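Local coordinates for protein endoglucanase E-5 (Thermobifida fusca, PDB 2CKS) that catalyses the endohydrolysis of beta-1,4-glucosidic linkages in cellulose, lichenin and cereal beta-D-glucans, acting here through its glycoside hydrolase family 5 catalytic domain, at residues H34-W38 with S63-D69; H83-D87 with E121-H126; F203-A207 with M247-Y251; E235-G241 with F271-A275. One frame throughout, in Å; residues are numbered along the deposited sequence. Where two conformers were deposited one is given.

Contact 1: H34-W38 with S63-D69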
loop_
_atom_site.group_PDB
_atom_site.type_symbol
_atom_site.label_atom_id
_atom_site.label_comp_id
_atom_site.label_asym_id
_atom_site.label_seq_id
_atom_site.Cartn_x
_atom_site.Cartn_y
_atom_site.Cartn_z
ATOM N N HIS A 34 4.170 2.731 -8.856
ATOM C CA HIS A 34 5.274 3.584 -8.464
ATOM C C HIS A 34 4.671 4.988 -8.398
ATOM O O HIS A 34 3.460 5.167 -8.553
ATOM C CB HIS A 34 6.412 3.462 -9.478
ATOM C CG HIS A 34 7.761 3.850 -8.946
ATOM N ND1 HIS A 34 8.915 3.192 -9.318
ATOM C CD2 HIS A 34 8.149 4.830 -8.095
ATOM C CE1 HIS A 34 9.951 3.748 -8.715
ATOM N NE2 HIS A 34 9.513 4.742 -7.966
ATOM N N GLY A 35 5.484 5.999 -8.171
ATOM C CA GLY A 35 4.958 7.336 -8.010
ATOM C C GLY A 35 4.303 7.787 -9.294
ATOM O O GLY A 35 4.913 7.686 -10.354
ATOM N N ILE A 36 3.072 8.293 -9.215
ATOM C CA ILE A 36 2.357 8.693 -10.429
ATOM C C ILE A 36 2.962 9.935 -11.117
ATOM O O ILE A 36 2.686 10.195 -12.287
ATOM C CB ILE A 36 0.825 8.845 -10.181
ATOM C CG1 ILE A 36 0.503 10.036 -9.285
ATOM C CG2 ILE A 36 0.251 7.539 -9.611
ATOM C CD1 ILE A 36 -0.985 10.398 -9.266
ATOM N N GLN A 37 3.816 10.677 -10.416
ATOM C CA GLN A 37 4.531 11.803 -11.030
ATOM C C GLN A 37 5.638 11.363 -11.993
ATOM O O GLN A 37 6.121 12.166 -12.799
ATOM C CB GLN A 37 5.113 12.721 -9.944
ATOM C CG GLN A 37 6.458 12.306 -9.363
ATOM C CD GLN A 37 6.360 11.351 -8.180
ATOM O OE1 GLN A 37 5.367 10.635 -8.019
ATOM N NE2 GLN A 37 7.402 11.339 -7.347
ATOM N N TRP A 38 6.057 10.106 -11.883
ATOM C CA TRP A 38 7.106 9.552 -12.736
ATOM C C TRP A 38 6.608 8.458 -13.678
ATOM O O TRP A 38 7.130 8.313 -14.785
ATOM C CB TRP A 38 8.223 8.962 -11.885
ATOM C CG TRP A 38 8.959 9.925 -11.029
ATOM C CD1 TRP A 38 9.391 11.172 -11.369
ATOM C CD2 TRP A 38 9.390 9.701 -9.691
ATOM N NE1 TRP A 38 10.054 11.747 -10.311
ATOM C CE2 TRP A 38 10.076 10.854 -9.271
ATOM C CE3 TRP A 38 9.272 8.629 -8.797
ATOM C CZ2 TRP A 38 10.629 10.974 -7.999
ATOM C CZ3 TRP A 38 9.816 8.753 -7.529
ATOM C CH2 TRP A 38 10.487 9.916 -7.146
ATOM N N SER A 63 0.123 5.167 -5.493
ATOM C CA SER A 63 1.154 5.849 -4.736
ATOM C C SER A 63 1.362 7.245 -5.287
ATOM O O SER A 63 1.842 7.418 -6.404
ATOM C CB SER A 63 2.462 5.058 -4.764
ATOM O OG SER A 63 2.302 3.824 -4.074
ATOM N N MET A 64 0.972 8.231 -4.499
ATOM C CA MET A 64 1.119 9.629 -4.869
ATOM C C MET A 64 2.129 10.304 -3.951
ATOM O O MET A 64 1.826 10.626 -2.803
ATOM C CB MET A 64 -0.226 10.344 -4.768
ATOM C CG MET A 64 -0.189 11.813 -5.216
ATOM S SD MET A 64 -1.785 12.604 -5.062
ATOM C CE MET A 64 -1.859 12.819 -3.274
ATOM N N TYR A 65 3.340 10.502 -4.457
ATOM C CA TYR A 65 4.340 11.289 -3.758
ATOM C C TYR A 65 3.837 12.719 -3.615
ATOM O O TYR A 65 3.051 13.197 -4.427
ATOM C CB TYR A 65 5.649 11.328 -4.526
ATOM C CG TYR A 65 6.523 10.102 -4.465
ATOM C CD1 TYR A 65 6.130 8.908 -5.049
ATOM C CD2 TYR A 65 7.771 10.156 -3.860
ATOM C CE1 TYR A 65 6.945 7.797 -5.033
ATOM C CE2 TYR A 65 8.599 9.041 -3.834
ATOM C CZ TYR A 65 8.176 7.869 -4.425
ATOM O OH TYR A 65 8.982 6.752 -4.410
ATOM N N ILE A 66 4.288 13.387 -2.562
ATOM C CA ILE A 66 3.881 14.761 -2.281
ATOM C C ILE A 66 5.009 15.711 -2.677
ATOM O O ILE A 66 4.796 16.648 -3.438
ATOM C CB ILE A 66 3.498 14.914 -0.786
ATOM C CG1 ILE A 66 2.630 13.731 -0.312
ATOM C CG2 ILE A 66 2.804 16.261 -0.563
ATOM C CD1 ILE A 66 1.379 13.503 -1.097
ATOM N N GLN A 67 6.200 15.436 -2.163
ATOM C CA GLN A 67 7.423 16.064 -2.630
ATOM C C GLN A 67 7.942 15.270 -3.839
ATOM O O GLN A 67 7.185 14.516 -4.445
ATOM C CB GLN A 67 8.429 16.155 -1.481
ATOM C CG GLN A 67 8.100 17.282 -0.500
ATOM C CD GLN A 67 6.854 17.029 0.344
ATOM O OE1 GLN A 67 6.742 15.993 0.999
ATOM N NE2 GLN A 67 5.928 17.981 0.335
ATOM N N GLU A 68 9.201 15.473 -4.228
ATOM C CA GLU A 68 9.811 14.747 -5.350
ATOM C C GLU A 68 8.981 14.887 -6.634
ATOM O O GLU A 68 8.744 13.917 -7.355
ATOM C CB GLU A 68 10.077 13.285 -4.963
ATOM C CG GLU A 68 10.914 13.174 -3.690
ATOM C CD GLU A 68 11.280 11.755 -3.307
ATOM O OE1 GLU A 68 11.903 11.041 -4.132
ATOM O OE2 GLU A 68 10.951 11.353 -2.169
ATOM N N ASP A 69 8.557 16.121 -6.899
ATOM C CA ASP A 69 7.802 16.497 -8.100
ATOM C C ASP A 69 6.369 15.966 -8.122
ATOM O O ASP A 69 5.729 15.928 -9.175
ATOM C CB ASP A 69 8.555 16.085 -9.374
ATOM C CG ASP A 69 9.902 16.774 -9.493
ATOM O OD1 ASP A 69 10.897 16.081 -9.785
ATOM O OD2 ASP A 69 10.046 18.000 -9.312
HETATM O O HOH W 1 2.878 11.511 -7.226
#

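Contact 2: H83-D87 with E121-H126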
loop_
_atom_site.group_PDB
_atom_site.type_symbol
_atom_site.label_atom_id
_atom_site.label_comp_id
_atom_site.label_asym_id
_atom_site.label_seq_id
_atom_site.Cartn_x
_atom_site.Cartn_y
_atom_site.Cartn_z
ATOM N N HIS A 83 -8.659 10.705 -8.589
ATOM C CA HIS A 83 -10.073 10.392 -8.770
ATOM C C HIS A 83 -10.254 9.452 -9.957
ATOM O O HIS A 83 -10.996 8.482 -9.884
ATOM C CB HIS A 83 -10.879 11.653 -9.061
ATOM C CG HIS A 83 -11.101 12.548 -7.882
ATOM N ND1 HIS A 83 -11.527 12.094 -6.648
ATOM C CD2 HIS A 83 -11.010 13.895 -7.774
ATOM C CE1 HIS A 83 -11.672 13.123 -5.831
ATOM N NE2 HIS A 83 -11.365 14.227 -6.492
ATOM N N GLN A 84 -9.595 9.770 -11.070
ATOM C CA GLN A 84 -9.699 8.959 -12.266
ATOM C C GLN A 84 -9.201 7.543 -12.017
ATOM O O GLN A 84 -9.841 6.587 -12.424
ATOM C CB GLN A 84 -8.915 9.603 -13.400
ATOM C CG GLN A 84 -9.074 8.931 -14.731
ATOM C CD GLN A 84 -8.379 9.724 -15.805
ATOM O OE1 GLN A 84 -7.176 9.971 -15.714
ATOM N NE2 GLN A 84 -9.136 10.180 -16.797
ATOM N N LEU A 85 -8.076 7.407 -11.315
ATOM C CA LEU A 85 -7.510 6.089 -11.064
ATOM C C LEU A 85 -8.363 5.288 -10.077
ATOM O O LEU A 85 -8.484 4.084 -10.201
ATOM C CB LEU A 85 -6.071 6.201 -10.570
ATOM C CG LEU A 85 -5.042 6.634 -11.627
ATOM C CD1 LEU A 85 -3.752 7.070 -10.932
ATOM C CD2 LEU A 85 -4.776 5.525 -12.619
ATOM N N ILE A 86 -8.963 5.954 -9.098
ATOM C CA ILE A 86 -9.856 5.272 -8.164
ATOM C C ILE A 86 -11.051 4.697 -8.913
ATOM O O ILE A 86 -11.445 3.562 -8.678
ATOM C CB ILE A 86 -10.321 6.227 -7.041
ATOM C CG1 ILE A 86 -9.156 6.527 -6.094
ATOM C CG2 ILE A 86 -11.482 5.620 -6.228
ATOM C CD1 ILE A 86 -9.371 7.761 -5.260
ATOM N N ASP A 87 -11.634 5.492 -9.805
ATOM C CA ASP A 87 -12.754 5.033 -10.622
ATOM C C ASP A 87 -12.342 3.900 -11.561
ATOM O O ASP A 87 -13.076 2.940 -11.723
ATOM C CB ASP A 87 -13.352 6.185 -11.435
ATOM C CG ASP A 87 -14.075 7.195 -10.570
ATOM O OD1 ASP A 87 -14.379 6.872 -9.399
ATOM O OD2 ASP A 87 -14.376 8.344 -10.979
ATOM N N GLU A 121 -11.330 15.877 0.170
ATOM C CA GLU A 121 -11.892 15.794 -1.174
ATOM C C GLU A 121 -12.128 14.338 -1.603
ATOM O O GLU A 121 -13.187 13.998 -2.142
ATOM C CB GLU A 121 -11.012 16.504 -2.199
ATOM C CG GLU A 121 -11.581 16.334 -3.599
ATOM C CD GLU A 121 -11.038 17.281 -4.643
ATOM O OE1 GLU A 121 -11.349 17.029 -5.834
ATOM O OE2 GLU A 121 -10.321 18.247 -4.298
ATOM N N ILE A 122 -11.149 13.476 -1.353
ATOM C CA ILE A 122 -11.248 12.085 -1.761
ATOM C C ILE A 122 -12.373 11.399 -0.998
ATOM O O ILE A 122 -13.206 10.723 -1.588
ATOM C CB ILE A 122 -9.915 11.352 -1.514
ATOM C CG1 ILE A 122 -8.795 11.931 -2.386
ATOM C CG2 ILE A 122 -10.080 9.841 -1.725
ATOM C CD1 ILE A 122 -8.981 11.802 -3.887
ATOM N N ALA A 123 -12.407 11.575 0.318
ATOM C CA ALA A 123 -13.424 10.911 1.134
ATOM C C ALA A 123 -14.844 11.351 0.782
ATOM O O ALA A 123 -15.756 10.529 0.775
ATOM C CB ALA A 123 -13.149 11.130 2.618
ATOM N N GLN A 124 -15.040 12.639 0.508
ATOM C CA GLN A 124 -16.371 13.127 0.135
ATOM C C GLN A 124 -16.797 12.530 -1.206
ATOM O O GLN A 124 -17.899 11.988 -1.323
ATOM C CB GLN A 124 -16.426 14.657 0.078
ATOM C CG GLN A 124 -17.857 15.221 -0.025
ATOM C CD GLN A 124 -18.377 15.375 -1.455
ATOM O OE1 GLN A 124 -17.608 15.342 -2.423
ATOM N NE2 GLN A 124 -19.689 15.559 -1.584
ATOM N N ARG A 125 -15.910 12.591 -2.197
ATOM C CA ARG A 125 -16.234 12.112 -3.538
ATOM C C ARG A 125 -16.550 10.626 -3.563
ATOM O O ARG A 125 -17.469 10.189 -4.262
ATOM C CB ARG A 125 -15.068 12.381 -4.485
ATOM C CG ARG A 125 -15.317 11.963 -5.929
ATOM C CD ARG A 125 -16.245 12.892 -6.683
ATOM N NE ARG A 125 -15.609 14.171 -7.004
ATOM C CZ ARG A 125 -14.777 14.381 -8.032
ATOM N NH1 ARG A 125 -14.448 13.398 -8.874
ATOM N NH2 ARG A 125 -14.262 15.591 -8.214
ATOM N N HIS A 126 -15.798 9.855 -2.793
ATOM C CA HIS A 126 -15.846 8.392 -2.881
ATOM C C HIS A 126 -16.485 7.712 -1.671
ATOM O O HIS A 126 -16.389 6.496 -1.525
ATOM C CB HIS A 126 -14.435 7.871 -3.118
ATOM C CG HIS A 126 -13.813 8.416 -4.362
ATOM N ND1 HIS A 126 -14.058 7.882 -5.609
ATOM C CD2 HIS A 126 -13.013 9.489 -4.560
ATOM C CE1 HIS A 126 -13.404 8.582 -6.518
ATOM N NE2 HIS A 126 -12.766 9.566 -5.909
#

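Contact 3: F203-A207 with M247-Y251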
loop_
_atom_site.group_PDB
_atom_site.type_symbol
_atom_site.label_atom_id
_atom_site.label_comp_id
_atom_site.label_asym_id
_atom_site.label_seq_id
_atom_site.Cartn_x
_atom_site.Cartn_y
_atom_site.Cartn_z
ATOM N N PHE A 203 3.344 -2.222 7.379
ATOM C CA PHE A 203 4.687 -2.767 7.459
ATOM C C PHE A 203 5.272 -2.894 6.064
ATOM O O PHE A 203 4.601 -3.339 5.135
ATOM C CB PHE A 203 4.666 -4.130 8.142
ATOM C CG PHE A 203 6.026 -4.759 8.294
ATOM C CD1 PHE A 203 6.990 -4.177 9.107
ATOM C CD2 PHE A 203 6.338 -5.932 7.631
ATOM C CE1 PHE A 203 8.240 -4.763 9.254
ATOM C CE2 PHE A 203 7.589 -6.520 7.775
ATOM C CZ PHE A 203 8.531 -5.943 8.595
ATOM N N HIS A 204 6.522 -2.474 5.929
ATOM C CA HIS A 204 7.255 -2.537 4.671
ATOM C C HIS A 204 8.532 -3.315 4.869
ATOM O O HIS A 204 9.215 -3.144 5.870
ATOM C CB HIS A 204 7.633 -1.134 4.206
ATOM C CG HIS A 204 6.461 -0.280 3.826
ATOM N ND1 HIS A 204 6.611 0.973 3.272
ATOM C CD2 HIS A 204 5.128 -0.490 3.923
ATOM C CE1 HIS A 204 5.419 1.493 3.042
ATOM N NE2 HIS A 204 4.502 0.629 3.430
ATOM N N PHE A 205 8.884 -4.136 3.889
ATOM C CA PHE A 205 10.124 -4.896 3.956
ATOM C C PHE A 205 10.669 -5.151 2.555
ATOM O O PHE A 205 9.922 -5.184 1.585
ATOM C CB PHE A 205 9.919 -6.223 4.692
ATOM C CG PHE A 205 9.056 -7.216 3.947
ATOM C CD1 PHE A 205 9.616 -8.092 3.017
ATOM C CD2 PHE A 205 7.687 -7.286 4.179
ATOM C CE1 PHE A 205 8.825 -9.005 2.317
ATOM C CE2 PHE A 205 6.887 -8.204 3.484
ATOM C CZ PHE A 205 7.454 -9.058 2.552
ATOM N N TYR A 206 11.971 -5.389 2.488
ATOM C CA TYR A 206 12.673 -5.720 1.263
ATOM C C TYR A 206 13.506 -6.953 1.606
ATOM O O TYR A 206 14.452 -6.862 2.385
ATOM C CB TYR A 206 13.508 -4.521 0.794
ATOM C CG TYR A 206 12.615 -3.459 0.206
ATOM C CD1 TYR A 206 12.330 -3.447 -1.149
ATOM C CD2 TYR A 206 11.986 -2.518 1.016
ATOM C CE1 TYR A 206 11.480 -2.499 -1.698
ATOM C CE2 TYR A 206 11.119 -1.571 0.478
ATOM C CZ TYR A 206 10.872 -1.569 -0.885
ATOM O OH TYR A 206 10.032 -0.633 -1.451
ATOM N N ALA A 207 13.125 -8.099 1.041
ATOM C CA ALA A 207 13.570 -9.406 1.532
ATOM C C ALA A 207 15.075 -9.648 1.486
ATOM O O ALA A 207 15.594 -10.387 2.319
ATOM C CB ALA A 207 12.835 -10.525 0.803
ATOM N N MET A 247 13.951 -15.922 0.942
ATOM C CA MET A 247 13.514 -15.133 2.086
ATOM C C MET A 247 12.119 -14.578 1.828
ATOM O O MET A 247 11.253 -14.598 2.705
ATOM C CB MET A 247 14.488 -13.986 2.360
ATOM C CG MET A 247 14.160 -13.201 3.616
ATOM S SD MET A 247 14.517 -14.134 5.125
ATOM C CE MET A 247 13.124 -13.688 6.081
ATOM N N ALA A 248 11.902 -14.083 0.613
ATOM C CA ALA A 248 10.618 -13.506 0.244
ATOM C C ALA A 248 9.496 -14.524 0.407
ATOM O O ALA A 248 8.417 -14.183 0.877
ATOM C CB ALA A 248 10.662 -12.992 -1.183
ATOM N N ASP A 249 9.758 -15.775 0.041
ATOM C CA ASP A 249 8.761 -16.840 0.167
ATOM C C ASP A 249 8.405 -17.101 1.642
ATOM O O ASP A 249 7.281 -17.487 1.948
ATOM C CB ASP A 249 9.270 -18.144 -0.472
ATOM C CG ASP A 249 9.208 -18.139 -1.992
ATOM O OD1 ASP A 249 8.541 -17.262 -2.588
ATOM O OD2 ASP A 249 9.804 -18.996 -2.685
ATOM N N ARG A 250 9.355 -16.906 2.554
ATOM C CA ARG A 250 9.061 -17.018 3.980
ATOM C C ARG A 250 8.061 -15.955 4.412
ATOM O O ARG A 250 7.131 -16.249 5.149
ATOM C CB ARG A 250 10.335 -16.933 4.823
ATOM C CG ARG A 250 11.304 -18.072 4.561
ATOM C CD ARG A 250 12.628 -17.917 5.252
ATOM N NE ARG A 250 12.472 -17.891 6.705
ATOM C CZ ARG A 250 13.425 -17.535 7.555
ATOM N NH1 ARG A 250 14.631 -17.173 7.121
ATOM N NH2 ARG A 250 13.172 -17.547 8.855
ATOM N N TYR A 251 8.246 -14.729 3.937
ATOM C CA TYR A 251 7.285 -13.659 4.192
ATOM C C TYR A 251 5.921 -13.990 3.574
ATOM O O TYR A 251 4.882 -13.787 4.199
ATOM C CB TYR A 251 7.785 -12.337 3.610
ATOM C CG TYR A 251 8.834 -11.613 4.415
ATOM C CD1 TYR A 251 8.479 -10.794 5.483
ATOM C CD2 TYR A 251 10.178 -11.706 4.081
ATOM C CE1 TYR A 251 9.428 -10.092 6.197
ATOM C CE2 TYR A 251 11.142 -11.009 4.799
ATOM C CZ TYR A 251 10.758 -10.211 5.862
ATOM O OH TYR A 251 11.708 -9.510 6.567
#

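Contact 4: E235-G241 with F271-A275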
loop_
_atom_site.group_PDB
_atom_site.type_symbol
_atom_site.label_atom_id
_atom_site.label_comp_id
_atom_site.label_asym_id
_atom_site.label_seq_id
_atom_site.Cartn_x
_atom_site.Cartn_y
_atom_site.Cartn_z
ATOM N N GLU A 235 14.037 -7.609 -3.292
ATOM C CA GLU A 235 15.448 -7.238 -3.432
ATOM C C GLU A 235 15.898 -6.426 -2.216
ATOM O O GLU A 235 15.354 -6.605 -1.134
ATOM C CB GLU A 235 15.698 -6.530 -4.773
ATOM C CG GLU A 235 14.988 -5.205 -4.954
ATOM C CD GLU A 235 13.521 -5.382 -5.257
ATOM O OE1 GLU A 235 12.688 -4.900 -4.460
ATOM O OE2 GLU A 235 13.210 -6.042 -6.273
ATOM N N THR A 236 16.919 -5.591 -2.359
ATOM C CA THR A 236 17.424 -4.823 -1.218
ATOM C C THR A 236 16.526 -3.626 -0.948
ATOM O O THR A 236 15.623 -3.335 -1.722
ATOM C CB THR A 236 18.880 -4.335 -1.449
ATOM O OG1 THR A 236 18.889 -3.243 -2.375
ATOM C CG2 THR A 236 19.746 -5.414 -2.097
ATOM N N TYR A 237 16.809 -2.930 0.151
ATOM C CA TYR A 237 16.008 -1.798 0.620
ATOM C C TYR A 237 15.919 -0.599 -0.333
ATOM O O TYR A 237 15.065 0.260 -0.144
ATOM C CB TYR A 237 16.523 -1.318 1.985
ATOM C CG TYR A 237 17.878 -0.648 1.928
ATOM C CD1 TYR A 237 17.987 0.726 1.749
ATOM C CD2 TYR A 237 19.050 -1.385 2.047
ATOM C CE1 TYR A 237 19.230 1.348 1.689
ATOM C CE2 TYR A 237 20.305 -0.768 1.987
ATOM C CZ TYR A 237 20.382 0.597 1.809
ATOM N N THR A 238 16.799 -0.532 -1.332
ATOM C CA THR A 238 16.734 0.505 -2.367
ATOM C C THR A 238 15.646 0.239 -3.415
ATOM O O THR A 238 15.320 1.121 -4.209
ATOM C CB THR A 238 18.088 0.629 -3.108
ATOM O OG1 THR A 238 18.395 -0.599 -3.785
ATOM C CG2 THR A 238 19.257 0.822 -2.137
ATOM N N GLY A 239 15.095 -0.973 -3.419
ATOM C CA GLY A 239 14.202 -1.417 -4.476
ATOM C C GLY A 239 14.944 -1.954 -5.690
ATOM O O GLY A 239 14.336 -2.224 -6.732
ATOM N N ASP A 240 16.255 -2.143 -5.542
ATOM C CA ASP A 240 17.109 -2.646 -6.608
ATOM C C ASP A 240 18.040 -3.732 -6.061
ATOM O O ASP A 240 18.008 -4.046 -4.869
ATOM C CB ASP A 240 17.913 -1.486 -7.216
ATOM C CG ASP A 240 18.305 -1.720 -8.681
ATOM O OD1 ASP A 240 17.945 -2.758 -9.275
ATOM O OD2 ASP A 240 19.000 -0.899 -9.323
ATOM N N GLY A 241 18.842 -4.325 -6.937
ATOM C CA GLY A 241 19.775 -5.367 -6.547
ATOM C C GLY A 241 19.216 -6.760 -6.748
ATOM O O GLY A 241 18.134 -6.949 -7.324
ATOM N N PHE A 271 13.825 1.197 -14.125
ATOM C CA PHE A 271 15.005 0.359 -14.372
ATOM C C PHE A 271 15.336 -0.623 -13.244
ATOM O O PHE A 271 15.987 -1.644 -13.476
ATOM C CB PHE A 271 16.230 1.231 -14.689
ATOM C CG PHE A 271 16.841 1.904 -13.488
ATOM C CD1 PHE A 271 16.451 3.184 -13.116
ATOM C CD2 PHE A 271 17.831 1.261 -12.741
ATOM C CE1 PHE A 271 17.023 3.811 -12.010
ATOM C CE2 PHE A 271 18.405 1.878 -11.634
ATOM C CZ PHE A 271 18.004 3.151 -11.264
ATOM N N ARG A 272 14.910 -0.308 -12.034
ATOM C CA ARG A 272 15.259 -1.107 -10.873
ATOM C C ARG A 272 14.604 -2.481 -10.915
ATOM O O ARG A 272 13.551 -2.667 -11.526
ATOM C CB ARG A 272 14.871 -0.373 -9.600
ATOM C CG ARG A 272 15.655 0.916 -9.383
ATOM C CD ARG A 272 15.199 1.679 -8.157
ATOM N NE ARG A 272 15.953 2.913 -7.949
ATOM C CZ ARG A 272 15.728 4.070 -8.574
ATOM N NH1 ARG A 272 14.760 4.197 -9.476
ATOM N NH2 ARG A 272 16.489 5.121 -8.292
ATOM N N SER A 273 15.239 -3.449 -10.261
ATOM C CA SER A 273 14.810 -4.841 -10.364
ATOM C C SER A 273 13.418 -5.083 -9.770
ATOM O O SER A 273 12.738 -6.021 -10.171
ATOM C CB SER A 273 15.839 -5.777 -9.716
ATOM O OG SER A 273 15.941 -5.537 -8.336
ATOM N N GLY A 274 13.003 -4.244 -8.820
ATOM C CA GLY A 274 11.712 -4.378 -8.176
ATOM C C GLY A 274 10.527 -3.961 -9.025
ATOM O O GLY A 274 9.400 -4.381 -8.769
ATOM N N ALA A 275 10.765 -3.109 -10.012
ATOM C CA ALA A 275 9.719 -2.730 -10.948
ATOM C C ALA A 275 9.485 -3.922 -11.846
ATOM O O ALA A 275 10.416 -4.443 -12.454
ATOM C CB ALA A 275 10.123 -1.516 -11.760
#

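Contact 1: H34-W38 with S63-D69
Gly35 and Ile36 run past Ser63, near the end of barrel strand 59-65. The two chains are close here, with Gly35 CA 5.2 Å from Ser63 CA. Ile36 N donates to Ser63 O at 3.2 Å, almost in line with the carbonyl bond. Gly35 CA adds a C-H...O contact to the same oxygen. Residues 66-69 then bring Asp69 beside Gln37.

Gln37 is the central side chain. Its CG stands between the backbone N and the carbonyl carbon (chi1 84°), and a bend at the next bond carries the amide across Tyr65. Gln37 NE2 lies over a face of the tyrosine ring, 3.3 Å from Tyr65 CG. The same nitrogen donates to Glu68 O at 2.9 Å. Gln37 OE1 accepts from a water at 2.8 Å, and this water also donates to Tyr65 O. Trp38 turns the edge of its six-membered ring to the face of Tyr65, the planes 58° apart. Trp38 CZ3 is 3.6 Å from Tyr65 CZ. Glu68 OE1 lies at the rim of the indole, in its plane. Gly35 CA lies close to Tyr65 CD1, at 3.6 Å. Beyond the contact, Ser63 OG bonds to Asp99 and Asp69 OD1 binds a zinc ion.

Each end of the Gln37 amide thus has a hydrogen-bond partner, although it lies between the Trp38 and Tyr65 rings. Its two bonds should fix which way the amide is turned.

Contact 2: H83-D87 with E121-H126
His83 reaches from helix 75-90 into a hole formed by Glu121, Ile122, Arg125 and His126, a knob-into-hole fit. In the conformer given, its ring is used at the edge and over a face. His83 NE2 donates to Glu121 OE1 at 2.9 Å, with the carboxylate oxygen in the plane of the ring. The bond meets that oxygen on the anti side, but well out of the carboxylate plane. Glu121 OE1 also forms a salt bridge with Arg76.

At another edge, His83 ND1 and His126 NE2 share a hydrogen bond of 2.9 Å. The two imidazoles meet rim to rim, with planes 32° apart. Over a face of His83 lies the guanidinium of Arg125, nearly flat on the ring with centres 3.8 Å apart. Bends at chi2 and chi3 fold the arginine back to reach this place. Ile122 CD1 packs against His83 CE1 at 3.6 Å.

His126 has its own packing. Ile86 CG2 makes a CH-pi contact over one face, 3.8 Å from the ring centroid, and Arg125 CG covers the opposite face. His126 ND1 is bonded to Lys129, which also pairs with Asp87. Replacing His126 by an alanine is likely to leave His83 ND1 without its mate, take one partner from Lys129 and open a gap beside Ile86.

The helix segments cross at -40°, their axes 11.6 Å apart. They belong to consecutive helices in the outer layer of a TIM barrel, packed side by side around the parallel sheet.

Contact 3: F203-A207 with M247-Y251
Phe205 and Tyr251 form the tight part of this buried contact. Their rings stack face to face, with centroids 3.7 Å apart and planes only 8° from parallel. The closest atoms are Phe205 CE1 and Tyr251 CG, at 3.3 Å. The two side chains slide past each other in opposite directions, so the far end of the phenylalanine lies over the root of the tyrosine ring. Phe205 CZ also reaches Tyr251 CB at 3.5 Å. The phenylalanine has its CG between the backbone N and the carbonyl carbon (chi1 68°), which swings the ring to the helix side. Tyr251 OH is bonded to His210 O, a link that should help fix the rotation of its ring.

Strand 199-206 is the sixth strand of the TIM barrel, and helix 245-258 follows the seventh. The stack lies between sheet and helix, on the outside of the barrel. The neighbouring His204 and Tyr206 instead bond to Glu139 and Glu231, the probable proton donor and nucleophile.

A second close point lies at Ala207, whose CB rests on Ala248 CB at 3.8 Å. Met247 CG touches Ala207 O at 3.4 Å. Packing is looser at Phe203, which offers only an edge, with CE2 4.3 Å from Tyr251 CE1. Toward the outer surface of the helix, the rest of the methionine bends away from the strand, and its CE lies over the guanidinium of the exposed Arg250.

Contact 4: E235-G241 with F271-A275
Asp240 OD1 is gripped by two backbone N-H groups. Ser273 N donates to it at 3.0 Å, from above the carboxylate plane. Gly241 N adds a weak bond from within its own loop. With CG anti to the backbone N (chi1 -153°), the carboxylate is carried to the turn 272-275.

The shortest bond across the contact runs from Ser273 OG to Gly241 O, at 2.8 Å. It lies in the carbonyl plane and uses a lone pair of Gly241 O. A third bond joins Gly274 N to Gly239 O at 3.2 Å. The carboxylate of Glu235 lies near Gly274 CA. Arg272 CB lies 3.5 Å from Gly239 O and its CG packs beside Asp240. The guanidinium instead pairs with Asp270, and Phe271 CZ lies over one of its faces. With a leucine in place of Asp240, Ser273 N would probably lose its acceptor and the two loops would be less firmly joined.

Within 235-241, Thr236 N and Thr236 OG1 reach Asp240 O from opposite faces of its plane. Thr238 OG1 accepts from Asp240 N at 3.2 Å, an ST turn. These loops follow the seventh and eighth barrel strands, at the end of the barrel that holds the probable catalytic glutamates, Glu139 and Glu231. Three bonds join them, two to backbone carbonyls and one to a carboxylate. Loops without regular structure are thus tied together by polar chemistry rather than by an apolar core.

Overall arrangement
All four contacts belong to one TIM barrel of eight parallel strands. Contacts 1 and 2 come first along the chain, in series. Their centres are about 17 Å apart, and they touch where Ile36 CG2 packs on Leu85 CD1. Strand 59-65 leads from contact 1 to helix 75-90 of contact 2. Contacts 3 and 4 come later, with alternating segments. Their centres are about 13 Å apart, and Tyr206 packs on Glu235, Thr236, Tyr237 and Gly239. Contacts 2 and 3 lie on opposite sides of the chain's centre, about 31 Å apart between centres. Contact 2 joins two outer helices, and contact 3 packs a helix on the barrel. Contacts 1 and 4 lie near the end holding the probable catalytic glutamates.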